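Local coordinates for protein RsfP (PDB 4GLJ) that probably catalyses the phosphate-dependent cleavage of methylthioadenosine to adenine and methylthioribose 1-phosphate, and also binds the dye rhodamine B, at residues K33-I38 / D48-E53; M117-K122 / T199-A204; I38-G43 / Y78-Y83. All blocks are in the same frame, centred on the assembly; numbering follows the deposited sequence. Where two conformers were deposited one is given.

Contact 1. Residues K33-I38 / D48-E53; sequences KRSVKI and DIVLGE
Arg-34 pairs with Leu-51, and Val-36 with Ile-49, as antiparallel hydrogen-bonded pairs flanking the non-hydrogen-bonded pair Ser-35 and Val-50. The Arg-34 and Leu-51 amides exchange bonds, with Leu-51 N lying 2.8 Å from Arg-34 O; Val-36 N reaches Ile-49 O at 2.8 Å, while the return bond is weak. Strand 33-36 is an edge of the mixed sheet, and strand 57-63 pairs with the far side of 49-54.

Ion pairs close both ends. The guanidinium of Arg-34 meets the Glu-53 carboxylate end-on, NH1 to OE1 at 3.0 Å and NH2 to OE2 at 2.9 Å, through syn lone pairs and with the two planes only 25° apart. A bend at chi2 (-94°) carries the arginine chain over Leu-51, whose CB lies against one guanidinium face. Asn-32 O also binds NH1, and Thr-58 binds OE2. Beyond the strand, Lys-37 NZ takes a syn lone pair of Asp-48 OD1 at 2.9 Å.

Apolar contact is lighter: Val-36 CG1 touches Leu-51 CD1, and Ile-38 CD1 meets Ile-49 CD1 at 3.7 Å. With few apolar contacts, this edge pairing appears to be held mainly by backbone bonds and terminal charge pairs.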
ATOM      1  N   LYS A  33       6.662  18.625 -36.295  1.00 47.07           N
ATOM      2  CA  LYS A  33       7.093  17.816 -35.153  1.00 47.87           C
ATOM      3  C   LYS A  33       8.551  18.107 -34.858  1.00 49.22           C
ATOM      4  O   LYS A  33       9.372  18.324 -35.790  1.00 48.54           O
ATOM      5  CB  LYS A  33       6.925  16.328 -35.426  1.00 51.85           C
ATOM      6  CG  LYS A  33       5.484  15.834 -35.440  1.00 57.47           C
ATOM      7  CD  LYS A  33       5.471  14.329 -35.732  1.00 61.95           C
ATOM      8  CE  LYS A  33       4.079  13.826 -36.080  1.00 63.16           C
ATOM      9  NZ  LYS A  33       3.684  14.364 -37.403  1.00 65.30           N
ATOM     10  N   ARG A  34       8.876  18.183 -33.580  1.00 44.64           N
ATOM     11  CA  ARG A  34      10.278  18.323 -33.145  1.00 46.79           C
ATOM     12  C   ARG A  34      10.354  17.759 -31.737  1.00 46.95           C
ATOM     13  O   ARG A  34       9.365  17.886 -30.967  1.00 45.73           O
ATOM     14  CB  ARG A  34      10.780  19.790 -33.195  1.00 47.37           C
ATOM     15  CG  ARG A  34      10.097  20.778 -32.225  1.00 44.96           C
ATOM     16  CD  ARG A  34       8.943  21.484 -32.911  1.00 45.25           C
ATOM     17  NE  ARG A  34       8.332  22.574 -32.159  1.00 44.31           N
ATOM     18  CZ  ARG A  34       7.159  23.104 -32.489  1.00 45.08           C
ATOM     19  NH1 ARG A  34       6.502  22.638 -33.528  1.00 45.84           N
ATOM     20  NH2 ARG A  34       6.624  24.091 -31.780  1.00 45.99           N
ATOM     21  N   SER A  35      11.459  17.099 -31.410  1.00 46.46           N
ATOM     22  CA  SER A  35      11.593  16.433 -30.112  1.00 47.69           C
ATOM     23  C   SER A  35      12.445  17.270 -29.172  1.00 48.66           C
ATOM     24  O   SER A  35      13.432  17.861 -29.603  1.00 47.11           O
ATOM     25  CB  SER A  35      12.266  15.084 -30.282  1.00 50.32           C
ATOM     26  OG  SER A  35      11.371  14.163 -30.845  1.00 52.26           O
ATOM     27  N   VAL A  36      12.095  17.311 -27.892  1.00 46.10           N
ATOM     28  CA  VAL A  36      12.951  18.017 -26.946  1.00 48.32           C
ATOM     29  C   VAL A  36      13.305  17.051 -25.812  1.00 49.52           C
ATOM     30  O   VAL A  36      12.427  16.305 -25.322  1.00 47.06           O
ATOM     31  CB  VAL A  36      12.341  19.353 -26.439  1.00 47.77           C
ATOM     32  CG1 VAL A  36      12.175  20.337 -27.611  1.00 54.05           C
ATOM     33  CG2 VAL A  36      11.012  19.115 -25.757  1.00 47.76           C
ATOM     34  N   LYS A  37      14.592  17.011 -25.467  1.00 46.10           N
ATOM     35  CA  LYS A  37      15.058  16.248 -24.320  1.00 48.48           C
ATOM     36  C   LYS A  37      15.110  17.261 -23.195  1.00 46.57           C
ATOM     37  O   LYS A  37      15.724  18.301 -23.328  1.00 49.80           O
ATOM     38  CB  LYS A  37      16.455  15.649 -24.563  1.00 52.87           C
ATOM     39  CG  LYS A  37      16.785  14.479 -23.622  1.00 54.33           C
ATOM     40  CD  LYS A  37      18.219  13.963 -23.827  1.00 61.68           C
ATOM     41  CE  LYS A  37      18.284  12.864 -24.892  1.00 64.12           C
ATOM     42  NZ  LYS A  37      17.171  11.880 -24.661  1.00 61.08           N
ATOM     43  N   ILE A  38      14.381  17.002 -22.128  1.00 42.81           N
ATOM     44  CA  ILE A  38      14.309  17.933 -21.009  1.00 42.24           C
ATOM     45  C   ILE A  38      15.005  17.236 -19.829  1.00 42.45           C
ATOM     46  O   ILE A  38      14.679  16.089 -19.536  1.00 45.70           O
ATOM     47  CB  ILE A  38      12.843  18.278 -20.711  1.00 40.50           C
ATOM     48  CG1 ILE A  38      12.252  19.046 -21.898  1.00 41.13           C
ATOM     49  CG2 ILE A  38      12.743  19.069 -19.408  1.00 40.36           C
ATOM     50  CD1 ILE A  38      10.760  19.252 -21.869  1.00 38.24           C
ATOM     51  N   ASP A  48      11.742  11.500 -25.041  1.00 37.46           N
ATOM     52  CA  ASP A  48      11.760  12.880 -25.525  1.00 38.49           C
ATOM     53  C   ASP A  48      10.319  13.345 -25.726  1.00 37.36           C
ATOM     54  O   ASP A  48       9.486  12.586 -26.174  1.00 37.93           O
ATOM     55  CB  ASP A  48      12.507  12.955 -26.856  1.00 42.27           C
ATOM     56  CG  ASP A  48      13.992  12.663 -26.720  1.00 46.70           C
ATOM     57  OD1 ASP A  48      14.535  12.652 -25.587  1.00 51.33           O
ATOM     58  OD2 ASP A  48      14.633  12.448 -27.749  1.00 50.74           O
ATOM     59  N   ILE A  49       9.994  14.542 -25.270  1.00 36.07           N
ATOM     60  CA  ILE A  49       8.702  15.109 -25.514  1.00 34.63           C
ATOM     61  C   ILE A  49       8.612  15.625 -26.967  1.00 36.27           C
ATOM     62  O   ILE A  49       9.528  16.319 -27.472  1.00 37.05           O
ATOM     63  CB  ILE A  49       8.461  16.170 -24.447  1.00 36.37           C
ATOM     64  CG1 ILE A  49       8.210  15.435 -23.112  1.00 35.09           C
ATOM     65  CG2 ILE A  49       7.282  17.080 -24.790  1.00 37.62           C
ATOM     66  CD1 ILE A  49       8.619  16.283 -21.948  1.00 38.18           C
ATOM     67  N   VAL A  50       7.563  15.194 -27.668  1.00 35.35           N
ATOM     68  CA  VAL A  50       7.312  15.690 -29.043  1.00 35.49           C
ATOM     69  C   VAL A  50       6.408  16.955 -29.022  1.00 35.01           C
ATOM     70  O   VAL A  50       5.346  16.987 -28.387  1.00 34.53           O
ATOM     71  CB  VAL A  50       6.683  14.641 -29.990  1.00 36.22           C
ATOM     72  CG1 VAL A  50       6.435  15.252 -31.386  1.00 37.21           C
ATOM     73  CG2 VAL A  50       7.595  13.433 -30.198  1.00 37.48           C
ATOM     74  N   LEU A  51       6.874  18.003 -29.675  1.00 36.99           N
ATOM     75  CA  LEU A  51       6.097  19.234 -29.864  1.00 39.18           C
ATOM     76  C   LEU A  51       5.671  19.357 -31.316  1.00 39.58           C
ATOM     77  O   LEU A  51       6.436  19.097 -32.240  1.00 39.59           O
ATOM     78  CB  LEU A  51       6.870  20.485 -29.430  1.00 41.96           C
ATOM     79  CG  LEU A  51       7.241  20.464 -27.938  1.00 40.50           C
ATOM     80  CD1 LEU A  51       8.444  21.361 -27.718  1.00 47.90           C
ATOM     81  CD2 LEU A  51       6.081  20.934 -27.101  1.00 38.12           C
ATOM     82  N   GLY A  52       4.424  19.751 -31.508  1.00 40.11           N
ATOM     83  CA  GLY A  52       3.928  19.932 -32.854  1.00 40.46           C
ATOM     84  C   GLY A  52       2.676  20.767 -32.755  1.00 41.52           C
ATOM     85  O   GLY A  52       2.218  21.063 -31.636  1.00 40.73           O
ATOM     86  N   GLU A  53       2.142  21.139 -33.918  1.00 43.29           N
ATOM     87  CA  GLU A  53       0.929  21.947 -34.003  1.00 44.82           C
ATOM     88  C   GLU A  53      -0.207  21.119 -34.576  1.00 45.11           C
ATOM     89  O   GLU A  53      -0.040  20.387 -35.539  1.00 44.19           O
ATOM     90  CB  GLU A  53       1.148  23.241 -34.822  1.00 46.08           C
ATOM     91  CG  GLU A  53       1.841  24.334 -34.001  1.00 46.75           C
ATOM     92  CD  GLU A  53       3.337  24.045 -33.801  1.00 47.79           C
ATOM     93  OE1 GLU A  53       3.979  23.541 -34.768  1.00 44.85           O
ATOM     94  OE2 GLU A  53       3.861  24.325 -32.684  1.00 47.13           O
TER

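Contact 2. Residues M117-K122 / T199-A204. With PO4 (phosphate ion), chain D.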
ATOM      1  N   MET A 117     -11.194   9.253  -8.532  1.00 21.30           N
ATOM      2  CA  MET A 117     -10.062   8.309  -8.610  0.50 21.42           C
ATOM      3  C   MET A 117      -9.834   7.769  -7.231  1.00 21.78           C
ATOM      4  O   MET A 117     -10.149   8.459  -6.211  1.00 23.00           O
ATOM      5  CB  MET A 117      -8.788   9.040  -8.992  0.50 21.22           C
ATOM      6  CG  MET A 117      -8.781   9.547 -10.398  0.50 20.70           C
ATOM      7  SD  MET A 117      -7.272  10.451 -10.666  0.50 24.55           S
ATOM      8  CE  MET A 117      -6.208   9.195 -11.349  0.50 23.84           C
ATOM      9  N   ILE A 118      -9.328   6.537  -7.149  1.00 22.63           N
ATOM     10  CA  ILE A 118      -8.933   6.003  -5.833  1.00 21.72           C
ATOM     11  C   ILE A 118      -7.501   5.473  -6.053  1.00 23.26           C
ATOM     12  O   ILE A 118      -7.285   4.712  -6.980  1.00 21.00           O
ATOM     13  CB  ILE A 118      -9.859   4.844  -5.417  1.00 21.55           C
ATOM     14  CG1 ILE A 118     -11.339   5.379  -5.182  1.00 20.37           C
ATOM     15  CG2 ILE A 118      -9.176   4.146  -4.227  1.00 21.55           C
ATOM     16  CD1 ILE A 118     -12.407   4.364  -4.822  1.00 24.90           C
ATOM     17  N   ASP A 119      -6.540   5.934  -5.236  1.00 21.12           N
ATOM     18  CA  ASP A 119      -5.157   5.555  -5.405  1.00 22.46           C
ATOM     19  C   ASP A 119      -4.833   4.325  -4.580  1.00 22.32           C
ATOM     20  O   ASP A 119      -4.643   4.419  -3.370  1.00 21.32           O
ATOM     21  CB  ASP A 119      -4.234   6.691  -5.010  1.00 20.38           C
ATOM     22  CG  ASP A 119      -2.774   6.399  -5.343  1.00 22.31           C
ATOM     23  OD1 ASP A 119      -2.469   5.331  -5.911  1.00 22.27           O
ATOM     24  OD2 ASP A 119      -1.926   7.277  -5.036  1.00 25.60           O
ATOM     25  N   MET A 120      -4.823   3.163  -5.233  0.65 20.64           N
ATOM     26  CA  MET A 120      -4.378   1.912  -4.578  0.65 20.57           C
ATOM     27  C   MET A 120      -2.914   1.548  -4.847  0.65 20.68           C
ATOM     28  O   MET A 120      -2.490   0.471  -4.452  0.65 20.60           O
ATOM     29  CB  MET A 120      -5.226   0.730  -5.093  0.65 21.95           C
ATOM     30  CG  MET A 120      -6.703   0.917  -4.719  0.65 24.95           C
ATOM     31  SD  MET A 120      -7.030   1.162  -2.962  0.65 27.31           S
ATOM     32  CE  MET A 120      -6.312  -0.260  -2.185  0.65 27.66           C
ATOM     33  N   THR A 121      -2.166   2.402  -5.528  1.00 20.18           N
ATOM     34  CA  THR A 121      -0.764   2.122  -5.822  1.00 20.61           C
ATOM     35  C   THR A 121       0.023   2.089  -4.518  1.00 22.36           C
ATOM     36  O   THR A 121      -0.454   2.615  -3.514  1.00 23.43           O
ATOM     37  CB  THR A 121      -0.087   3.136  -6.762  1.00 21.05           C
ATOM     38  OG1 THR A 121       0.087   4.421  -6.137  1.00 22.25           O
ATOM     39  CG2 THR A 121      -0.906   3.249  -8.142  1.00 18.44           C
ATOM     40  N   LYS A 122       1.168   1.431  -4.532  1.00 20.16           N
ATOM     41  CA  LYS A 122       1.896   1.085  -3.301  1.00 24.22           C
ATOM     42  C   LYS A 122       3.269   1.667  -3.242  1.00 29.64           C
ATOM     43  O   LYS A 122       3.746   2.140  -2.170  1.00 29.31           O
ATOM     44  CB  LYS A 122       1.969  -0.444  -3.221  1.00 24.22           C
ATOM     45  CG  LYS A 122       0.575  -1.109  -3.066  1.00 24.81           C
ATOM     46  CD  LYS A 122       0.712  -2.618  -3.254  1.00 28.59           C
ATOM     47  CE  LYS A 122      -0.676  -3.327  -3.191  1.00 29.02           C
ATOM     48  NZ  LYS A 122      -0.558  -4.787  -2.957  1.00 30.83           N
ATOM     49  N   THR A 199      -1.911   3.608 -14.130  1.00 20.63           N
ATOM     50  CA  THR A 199      -0.939   4.716 -14.382  1.00 22.94           C
ATOM     51  C   THR A 199      -1.369   6.142 -13.922  1.00 24.70           C
ATOM     52  O   THR A 199      -0.482   7.021 -13.764  1.00 23.14           O
ATOM     53  CB  THR A 199      -0.599   4.838 -15.911  1.00 23.91           C
ATOM     54  OG1 THR A 199      -1.848   5.004 -16.638  1.00 24.26           O
ATOM     55  CG2 THR A 199       0.084   3.626 -16.409  1.00 25.03           C
ATOM     56  N   ASN A 200      -2.677   6.405 -13.756  1.00 20.51           N
ATOM     57  CA  ASN A 200      -3.076   7.791 -13.559  1.00 23.14           C
ATOM     58  C   ASN A 200      -2.839   8.303 -12.131  1.00 22.01           C
ATOM     59  O   ASN A 200      -2.942   9.503 -11.885  1.00 24.66           O
ATOM     60  CB  ASN A 200      -4.499   8.030 -14.100  1.00 23.26           C
ATOM     61  CG  ASN A 200      -4.508   8.080 -15.667  1.00 28.59           C
ATOM     62  OD1 ASN A 200      -5.197   8.897 -16.240  1.00 29.71           O
ATOM     63  ND2 ASN A 200      -3.596   7.312 -16.340  1.00 27.39           N
ATOM     64  N   MET A 201      -2.422   7.413 -11.229  1.00 23.11           N
ATOM     65  CA  MET A 201      -1.796   7.801  -9.950  1.00 19.15           C
ATOM     66  C   MET A 201      -0.377   7.270  -9.965  1.00 20.36           C
ATOM     67  O   MET A 201      -0.174   6.104 -10.266  1.00 21.06           O
ATOM     68  CB  MET A 201      -2.582   7.236  -8.755  1.00 18.89           C
ATOM     69  CG  MET A 201      -3.946   7.899  -8.540  1.00 21.29           C
ATOM     70  SD  MET A 201      -3.662   9.551  -7.811  1.00 25.99           S
ATOM     71  CE  MET A 201      -5.343  10.107  -7.557  1.00 24.62           C
ATOM     72  N   PRO A 202       0.627   8.090  -9.627  1.00 20.45           N
ATOM     73  CA  PRO A 202       0.480   9.395  -8.939  1.00 21.46           C
ATOM     74  C   PRO A 202       0.401  10.575  -9.920  1.00 21.79           C
ATOM     75  O   PRO A 202       0.405  11.695  -9.460  1.00 22.64           O
ATOM     76  CB  PRO A 202       1.777   9.483  -8.114  1.00 21.98           C
ATOM     77  CG  PRO A 202       2.771   8.822  -9.042  1.00 22.63           C
ATOM     78  CD  PRO A 202       2.030   7.606  -9.561  1.00 22.67           C
ATOM     79  N   GLU A 203       0.266  10.287 -11.220  1.00 22.55           N
ATOM     80  CA  GLU A 203       0.282  11.361 -12.280  1.00 24.11           C
ATOM     81  C   GLU A 203      -0.722  12.463 -11.952  1.00 22.99           C
ATOM     82  O   GLU A 203      -0.342  13.654 -12.012  1.00 23.39           O
ATOM     83  CB  GLU A 203      -0.031  10.742 -13.622  1.00 22.24           C
ATOM     84  CG  GLU A 203       0.594  11.373 -14.829  1.00 25.82           C
ATOM     85  CD  GLU A 203       0.299  10.553 -16.078  1.00 27.23           C
ATOM     86  OE1 GLU A 203      -0.887  10.603 -16.539  1.00 25.89           O
ATOM     87  OE2 GLU A 203       1.185   9.786 -16.557  1.00 26.04           O
ATOM     88  N   ALA A 204      -1.945  12.096 -11.511  1.00 21.25           N
ATOM     89  CA  ALA A 204      -2.951  13.146 -11.188  1.00 21.84           C
ATOM     90  C   ALA A 204      -2.538  14.011  -9.968  1.00 23.40           C
ATOM     91  O   ALA A 204      -2.809  15.238  -9.938  1.00 22.16           O
ATOM     92  CB  ALA A 204      -4.368  12.576 -10.965  1.00 22.16           C
TER
HETATM   93  P   PO4 D 303      -1.857   3.235 -19.697  1.00 29.63           P
HETATM   94  O1  PO4 D 303      -1.580   1.761 -19.657  1.00 35.17           O
HETATM   95  O2  PO4 D 303      -2.640   3.394 -20.979  1.00 31.83           O
HETATM   96  O3  PO4 D 303      -2.634   3.516 -18.465  1.00 32.51           O
HETATM   97  O4  PO4 D 303      -0.592   4.084 -19.761  1.00 31.80           O
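Met-201 lays its side chain across Asp-119 and toward Met-117, joining strand 111-119 to the segment 199-204 that leads into helix 200-209 in the alpha/beta fold of the phosphorylase superfamily. The short axes of 117-119 and 200-204 stand at 102°. Met-201 CB sits 3.4 Å from Asp-119 OD1, and its CG rests against the aspartate CB and CG; a bend at chi2 (-75°) then turns the thioether along the strand, bringing CE to Met-117 CB. A cis peptide joins Met-201 to Pro-202. In the same segment, Thr-199 OG1 binds a phosphate ion, probably from the crystallisation liquor, that is also hydrogen-bonded by Ser-22 N, Arg-64 NH1, His-65 NE2 and Ala-98 N.

Met-117 was modelled in two conformers, and in the one described the two methionines reach toward each other, tip to tip, with Met-117 SD 3.7 Å from Met-201 CE. The same sulfur touches Ala-204 CB, while Met-117 CE reaches Asn-200 CB.

Asp-119 gives the contact its polar side, and its OD2 makes a salt bridge to Lys-205. This part of the chain also lies at the trimer interface, where Asp-119 N hydrogen-bonds Glu-184 OE2 of a second subunit. With an alanine in place of Asp-119, the local turn is likely to lose its acceptor, Lys-205 its charged mate, and Met-201 the group it packs on. That acceptor is Asp-119 OD1, which takes Thr-121 N at 3.0 Å, closing an Asx turn, and Thr-121 OG1 at 2.7 Å through its syn lone pair.

Contact 3. Residues I38-G43 / Y78-Y83; sequences IETPYG and YRANIY
Thr-40 OG1, packed 3.5 Å from Ala-80 CB, is gripped twice within its own loop: it accepts from Tyr-42 N at 2.8 Å, forming an ST turn, and donates to Gly-43 O at 2.8 Å, in the carbonyl plane and on a lone pair. With Gly-43 N bonded back to Thr-40 O, the residues from Thr-40 to Gly-43 form a type I beta turn that faces helix 78-87.

The aromatic side chains carry much of the packing. Tyr-42 directs its edge at the face of Tyr-83 in an offset edge-to-face pair, centroids 5.8 Å apart and planes at 61°. Pro-41 CD lies over the Tyr-83 face, 3.7 Å from the ring centroid, in a CH-pi contact. The Tyr-83 CG is anti to the backbone N (chi1 -166°), which turns this ring toward the turn, and its hydroxyl bonds Ala-294 N. Arg-79 lies over one face of the Tyr-42 ring: CB makes a CH-pi contact, and the bent chain brings Arg-79 NH1 to 3.6 Å from Tyr-42 CD2, which lies over one guanidinium face. Phe-128 also meets the Tyr-42 ring.

Ala-80 N, in the helix's first turn, donates to a water at 2.9 Å that returns only a weak bond to Tyr-42 O. The loop thus satisfies much of its polar chemistry internally, and what it offers the helix is chiefly hydrocarbon and aromatic surface, with one water, weakly held on the loop side, between them.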
ATOM      1  N   ILE A  38      14.381  17.002 -22.128  1.00 42.81           N
ATOM      2  CA  ILE A  38      14.309  17.933 -21.009  1.00 42.24           C
ATOM      3  C   ILE A  38      15.005  17.236 -19.829  1.00 42.45           C
ATOM      4  O   ILE A  38      14.679  16.089 -19.536  1.00 45.70           O
ATOM      5  CB  ILE A  38      12.843  18.278 -20.711  1.00 40.50           C
ATOM      6  CG1 ILE A  38      12.252  19.046 -21.898  1.00 41.13           C
ATOM      7  CG2 ILE A  38      12.743  19.069 -19.408  1.00 40.36           C
ATOM      8  CD1 ILE A  38      10.760  19.252 -21.869  1.00 38.24           C
ATOM      9  N   GLU A  39      15.971  17.894 -19.185  1.00 42.44           N
ATOM     10  CA  GLU A  39      16.549  17.380 -17.951  1.00 45.47           C
ATOM     11  C   GLU A  39      15.665  17.846 -16.797  1.00 42.27           C
ATOM     12  O   GLU A  39      15.056  18.934 -16.876  1.00 43.43           O
ATOM     13  CB  GLU A  39      17.960  17.889 -17.758  1.00 50.40           C
ATOM     14  CG  GLU A  39      18.917  17.659 -18.945  1.00 60.07           C
ATOM     15  CD  GLU A  39      19.539  16.255 -18.974  1.00 64.69           C
ATOM     16  OE1 GLU A  39      18.809  15.254 -18.709  1.00 58.73           O
ATOM     17  OE2 GLU A  39      20.770  16.154 -19.263  1.00 66.59           O
ATOM     18  N   THR A  40      15.438  16.995 -15.796  1.00 39.91           N
ATOM     19  CA  THR A  40      14.712  17.477 -14.641  1.00 37.33           C
ATOM     20  C   THR A  40      15.480  17.075 -13.378  1.00 39.56           C
ATOM     21  O   THR A  40      16.382  16.197 -13.423  1.00 37.33           O
ATOM     22  CB  THR A  40      13.256  16.976 -14.524  1.00 36.75           C
ATOM     23  OG1 THR A  40      13.254  15.691 -13.892  1.00 34.11           O
ATOM     24  CG2 THR A  40      12.451  16.964 -15.890  1.00 32.95           C
ATOM     25  N   PRO A  41      15.127  17.708 -12.238  1.00 40.16           N
ATOM     26  CA  PRO A  41      15.723  17.265 -10.980  1.00 41.70           C
ATOM     27  C   PRO A  41      15.323  15.825 -10.598  1.00 40.12           C
ATOM     28  O   PRO A  41      15.928  15.270  -9.666  1.00 41.35           O
ATOM     29  CB  PRO A  41      15.187  18.287  -9.957  1.00 43.06           C
ATOM     30  CG  PRO A  41      14.854  19.506 -10.778  1.00 43.01           C
ATOM     31  CD  PRO A  41      14.298  18.920 -12.052  1.00 39.93           C
ATOM     32  N   TYR A  42      14.396  15.214 -11.328  1.00 37.74           N
ATOM     33  CA  TYR A  42      13.910  13.842 -11.052  1.00 37.70           C
ATOM     34  C   TYR A  42      14.386  12.868 -12.115  1.00 39.13           C
ATOM     35  O   TYR A  42      13.857  11.786 -12.229  1.00 41.93           O
ATOM     36  CB  TYR A  42      12.357  13.817 -10.961  1.00 35.22           C
ATOM     37  CG  TYR A  42      11.967  14.810  -9.927  1.00 35.42           C
ATOM     38  CD1 TYR A  42      11.532  16.069 -10.292  1.00 35.34           C
ATOM     39  CD2 TYR A  42      12.096  14.523  -8.575  1.00 35.31           C
ATOM     40  CE1 TYR A  42      11.252  17.026  -9.338  1.00 35.17           C
ATOM     41  CE2 TYR A  42      11.805  15.489  -7.621  1.00 37.57           C
ATOM     42  CZ  TYR A  42      11.378  16.755  -8.057  1.00 37.10           C
ATOM     43  OH  TYR A  42      11.054  17.741  -7.166  1.00 41.07           O
ATOM     44  N   GLY A  43      15.370  13.276 -12.887  1.00 37.91           N
ATOM     45  CA  GLY A  43      15.919  12.457 -13.938  1.00 41.39           C
ATOM     46  C   GLY A  43      15.138  12.667 -15.213  1.00 41.45           C
ATOM     47  O   GLY A  43      14.455  13.695 -15.369  1.00 38.16           O
ATOM     48  N   TYR A  78       7.110   9.289 -13.088  1.00 22.35           N
ATOM     49  CA  TYR A  78       5.985  10.260 -13.057  1.00 23.51           C
ATOM     50  C   TYR A  78       6.439  11.671 -12.684  1.00 23.76           C
ATOM     51  O   TYR A  78       5.920  12.603 -13.272  1.00 24.62           O
ATOM     52  CB  TYR A  78       4.951   9.771 -12.006  1.00 22.21           C
ATOM     53  CG  TYR A  78       4.258   8.512 -12.463  1.00 23.22           C
ATOM     54  CD1 TYR A  78       3.239   8.560 -13.375  1.00 23.88           C
ATOM     55  CD2 TYR A  78       4.712   7.264 -11.993  1.00 24.40           C
ATOM     56  CE1 TYR A  78       2.646   7.381 -13.815  1.00 26.39           C
ATOM     57  CE2 TYR A  78       4.124   6.079 -12.448  1.00 23.62           C
ATOM     58  CZ  TYR A  78       3.170   6.155 -13.381  1.00 24.76           C
ATOM     59  OH  TYR A  78       2.568   5.027 -13.815  1.00 25.95           O
ATOM     60  N   ARG A  79       7.316  11.850 -11.698  1.00 23.71           N
ATOM     61  CA  ARG A  79       7.770  13.163 -11.295  1.00 24.73           C
ATOM     62  C   ARG A  79       8.560  13.898 -12.377  1.00 27.14           C
ATOM     63  O   ARG A  79       8.247  14.999 -12.652  1.00 25.75           O
ATOM     64  CB  ARG A  79       8.586  13.087 -10.006  1.00 26.40           C
ATOM     65  CG  ARG A  79       7.809  12.955  -8.710  1.00 26.78           C
ATOM     66  CD  ARG A  79       8.720  12.812  -7.510  1.00 32.82           C
ATOM     67  NE  ARG A  79       9.630  11.714  -7.696  1.00 33.28           N
ATOM     68  CZ  ARG A  79      10.718  11.482  -6.992  1.00 37.20           C
ATOM     69  NH1 ARG A  79      11.073  12.253  -5.998  1.00 37.21           N
ATOM     70  NH2 ARG A  79      11.439  10.446  -7.300  1.00 41.33           N
ATOM     71  N   ALA A  80       9.524  13.245 -13.026  1.00 25.69           N
ATOM     72  CA  ALA A  80      10.159  13.808 -14.263  1.00 26.11           C
ATOM     73  C   ALA A  80       9.225  14.197 -15.363  1.00 25.96           C
ATOM     74  O   ALA A  80       9.395  15.258 -15.954  1.00 30.86           O
ATOM     75  CB  ALA A  80      11.306  12.903 -14.769  1.00 26.28           C
ATOM     76  N   ASN A  81       8.236  13.372 -15.671  1.00 25.47           N
ATOM     77  CA  ASN A  81       7.307  13.663 -16.770  1.00 27.18           C
ATOM     78  C   ASN A  81       6.488  14.937 -16.492  1.00 27.41           C
ATOM     79  O   ASN A  81       6.366  15.800 -17.356  1.00 27.27           O
ATOM     80  CB  ASN A  81       6.324  12.496 -16.940  1.00 27.11           C
ATOM     81  CG  ASN A  81       6.987  11.243 -17.538  1.00 29.00           C
ATOM     82  OD1 ASN A  81       8.122  11.342 -18.064  1.00 28.70           O
ATOM     83  ND2 ASN A  81       6.278  10.093 -17.524  1.00 26.75           N
ATOM     84  N   ILE A  82       5.990  15.056 -15.263  1.00 27.76           N
ATOM     85  CA  ILE A  82       5.102  16.186 -14.924  1.00 27.35           C
ATOM     86  C   ILE A  82       6.004  17.370 -14.787  1.00 28.73           C
ATOM     87  O   ILE A  82       5.651  18.437 -15.255  1.00 27.72           O
ATOM     88  CB  ILE A  82       4.308  15.850 -13.590  1.00 26.79           C
ATOM     89  CG1 ILE A  82       3.228  14.781 -13.849  1.00 25.63           C
ATOM     90  CG2 ILE A  82       3.647  17.114 -13.036  1.00 27.98           C
ATOM     91  CD1 ILE A  82       2.239  15.069 -14.977  1.00 26.92           C
ATOM     92  N   TYR A  83       7.208  17.215 -14.189  1.00 27.34           N
ATOM     93  CA  TYR A  83       8.086  18.361 -14.031  1.00 29.44           C
ATOM     94  C   TYR A  83       8.475  18.915 -15.432  1.00 30.99           C
ATOM     95  O   TYR A  83       8.478  20.146 -15.704  1.00 31.60           O
ATOM     96  CB  TYR A  83       9.368  18.000 -13.282  1.00 30.25           C
ATOM     97  CG  TYR A  83      10.168  19.225 -12.803  1.00 33.54           C
ATOM     98  CD1 TYR A  83       9.972  19.759 -11.523  1.00 35.43           C
ATOM     99  CD2 TYR A  83      11.112  19.872 -13.633  1.00 34.84           C
ATOM    100  CE1 TYR A  83      10.702  20.882 -11.081  1.00 37.60           C
ATOM    101  CE2 TYR A  83      11.839  20.995 -13.203  1.00 38.58           C
ATOM    102  CZ  TYR A  83      11.614  21.489 -11.919  1.00 39.85           C
ATOM    103  OH  TYR A  83      12.284  22.614 -11.478  1.00 44.88           O
TER
HETATM  104  O   HOH W   1      10.583  10.719 -12.071  1.00 29.17           O

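Overall arrangement
Contact 2 is the buried one, lying between the phosphate site and the trimer interface, whereas contacts 1 and 3 are only partly buried and touch no other subunit. Contacts 1 and 2 both reach the same mixed sheet, on opposite sides of the chain's centre and with centres about 26 Å apart. Contact 3 links these regions: it continues from contact 1 through the shared Ile-38, and Tyr-78 of its helix packs on Thr-199 and Pro-202 of contact 2. The chemistry follows place. Backbone pairing and ion pairs dominate the sheet edge, aromatic and CH-pi packing seats the loop on its helix, and thioether packing beside a hydrogen-bonded, ion-paired aspartate fills the interior.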